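Local coordinates for protein transcriptional regulator, LacI family (PDB 2RGY) that probably regulates transcription as a LacI-family DNA-binding protein whose periplasmic-binding-protein-like region senses a small effector, perhaps a sugar, at residues V219-Y224 with P235-V240. Numbering follows the deposited sequence.
Sequences VSVIGY and PALTSV
Gly-223 joins the two strands through both of its backbone polar atoms. Its N gives a nearly straight hydrogen bond to Thr-238 O (2.9 Å, 168° at the hydrogen) that lies in the carbonyl plane, while its O accepts from Val-240 N at 3.2 Å, the donor standing well above the plane of that carbonyl. Thr-238 O also takes a CA-H...O contact from Ile-222 CA, 3.4 Å away. On the face carrying Ile-222, Tyr-224 and Val-240, the valine is shared: its CB sits 3.7 Å from Tyr-224 CD1, oblique to the ring, and its CG2 meets Ile-222 CD1 at 4.2 Å. With Ile-222 CG1 anti to the backbone N (chi1 -180°), the chain passes over the Thr-238 carbonyl before CD1 arrives at that methyl. On the side facing helix 198-210, which covers Val-221 and Leu-237, Leu-237 CD1 lies 4.2 Å from Val-221 CG1, and Ser-239 OG packs 3.4 Å from Gly-223 C but is hydrogen-bonded to Asp-198 OD1. Helix 112-125 covers Ile-222 and Val-240, and its His-112 ND1 is hydrogen-bonded to Tyr-224 OH. Nearer the start of the strands, Ser-279 OG is hydrogen-bonded to both Val-221 O and Thr-238 N, bridging the two segments where they diverge. Helices on both faces of adjacent parallel strands mark the alpha/beta sandwich of one lobe of the periplasmic-binding-protein-like fold, as in LacI-family effector-binding domains.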
loop_
_atom_site.group_PDB
_atom_site.type_symbol
_atom_site.label_atom_id
_atom_site.label_comp_id
_atom_site.label_asym_id
_atom_site.label_seq_id
_atom_site.Cartn_x
_atom_site.Cartn_y
_atom_site.Cartn_z
ATOM N N VAL A 219 -17.255 -19.345 -8.193
ATOM C CA VAL A 219 -16.976 -19.098 -6.785
ATOM C C VAL A 219 -17.220 -17.656 -6.389
ATOM O O VAL A 219 -16.783 -16.737 -7.076
ATOM C CB VAL A 219 -15.510 -19.436 -6.438
ATOM C CG1 VAL A 219 -15.235 -19.111 -4.979
ATOM C CG2 VAL A 219 -15.240 -20.903 -6.696
ATOM N N SER A 220 -17.926 -17.467 -5.279
ATOM C CA SER A 220 -18.208 -16.136 -4.763
ATOM C C SER A 220 -17.172 -15.890 -3.685
ATOM O O SER A 220 -16.953 -16.736 -2.831
ATOM C CB SER A 220 -19.616 -16.074 -4.176
ATOM O OG SER A 220 -20.587 -16.030 -5.206
ATOM N N VAL A 221 -16.531 -14.731 -3.738
ATOM C CA VAL A 221 -15.474 -14.398 -2.791
ATOM C C VAL A 221 -15.764 -13.111 -2.038
ATOM O O VAL A 221 -16.104 -12.104 -2.641
ATOM C CB VAL A 221 -14.118 -14.226 -3.530
ATOM C CG1 VAL A 221 -13.009 -13.907 -2.533
ATOM C CG2 VAL A 221 -13.790 -15.482 -4.322
ATOM N N ILE A 222 -15.634 -13.142 -0.718
ATOM C CA ILE A 222 -15.856 -11.933 0.062
ATOM C C ILE A 222 -14.636 -11.643 0.926
ATOM O O ILE A 222 -14.116 -12.533 1.592
ATOM C CB ILE A 222 -17.095 -12.040 0.960
ATOM C CG1 ILE A 222 -17.268 -10.735 1.733
ATOM C CG2 ILE A 222 -16.961 -13.212 1.911
ATOM C CD1 ILE A 222 -18.636 -10.592 2.402
ATOM N N GLY A 223 -14.177 -10.396 0.905
ATOM C CA GLY A 223 -13.009 -10.032 1.685
ATOM C C GLY A 223 -13.336 -9.367 3.008
ATOM O O GLY A 223 -14.486 -9.360 3.442
ATOM N N TYR A 224 -12.327 -8.783 3.644
ATOM C CA TYR A 224 -12.524 -8.141 4.937
ATOM C C TYR A 224 -11.584 -6.943 5.043
ATOM O O TYR A 224 -10.407 -7.051 4.707
ATOM C CB TYR A 224 -12.223 -9.148 6.043
ATOM C CG TYR A 224 -12.810 -8.813 7.388
ATOM C CD1 TYR A 224 -14.018 -9.371 7.802
ATOM C CD2 TYR A 224 -12.134 -7.976 8.269
ATOM C CE1 TYR A 224 -14.538 -9.109 9.075
ATOM C CE2 TYR A 224 -12.639 -7.700 9.542
ATOM C CZ TYR A 224 -13.841 -8.271 9.943
ATOM O OH TYR A 224 -14.326 -8.024 11.216
ATOM N N PRO A 235 -12.700 -9.525 -10.343
ATOM C CA PRO A 235 -13.750 -8.495 -10.343
ATOM C C PRO A 235 -13.740 -7.635 -9.080
ATOM O O PRO A 235 -13.052 -7.963 -8.112
ATOM C CB PRO A 235 -15.019 -9.323 -10.449
ATOM C CG PRO A 235 -14.673 -10.517 -9.596
ATOM C CD PRO A 235 -13.284 -10.856 -10.099
ATOM N N ALA A 236 -14.507 -6.548 -9.090
ATOM C CA ALA A 236 -14.579 -5.655 -7.934
ATOM C C ALA A 236 -14.911 -6.500 -6.704
ATOM O O ALA A 236 -15.914 -7.210 -6.686
ATOM C CB ALA A 236 -15.640 -4.588 -8.156
ATOM N N LEU A 237 -14.062 -6.411 -5.682
ATOM C CA LEU A 237 -14.214 -7.221 -4.475
ATOM C C LEU A 237 -15.236 -6.771 -3.440
ATOM O O LEU A 237 -15.149 -5.658 -2.905
ATOM C CB LEU A 237 -12.857 -7.366 -3.781
ATOM C CG LEU A 237 -12.811 -8.260 -2.541
ATOM C CD1 LEU A 237 -13.041 -9.716 -2.947
ATOM C CD2 LEU A 237 -11.466 -8.099 -1.849
ATOM N N THR A 238 -16.195 -7.654 -3.158
ATOM C CA THR A 238 -17.214 -7.396 -2.147
ATOM C C THR A 238 -16.475 -7.626 -0.837
ATOM O O THR A 238 -15.807 -8.646 -0.658
ATOM C CB THR A 238 -18.404 -8.373 -2.285
ATOM O OG1 THR A 238 -19.138 -8.054 -3.480
ATOM C CG2 THR A 238 -19.332 -8.273 -1.072
ATOM N N SER A 239 -16.579 -6.672 0.077
ATOM C CA SER A 239 -15.846 -6.772 1.326
ATOM C C SER A 239 -16.578 -6.202 2.529
ATOM O O SER A 239 -17.403 -5.306 2.397
ATOM C CB SER A 239 -14.502 -6.047 1.159
ATOM O OG SER A 239 -13.700 -6.104 2.327
ATOM N N VAL A 240 -16.271 -6.745 3.703
ATOM C CA VAL A 240 -16.850 -6.270 4.947
ATOM C C VAL A 240 -16.117 -4.957 5.253
ATOM O O VAL A 240 -14.883 -4.916 5.324
ATOM C CB VAL A 240 -16.614 -7.281 6.091
ATOM C CG1 VAL A 240 -17.045 -6.684 7.414
ATOM C CG2 VAL A 240 -17.391 -8.568 5.815
#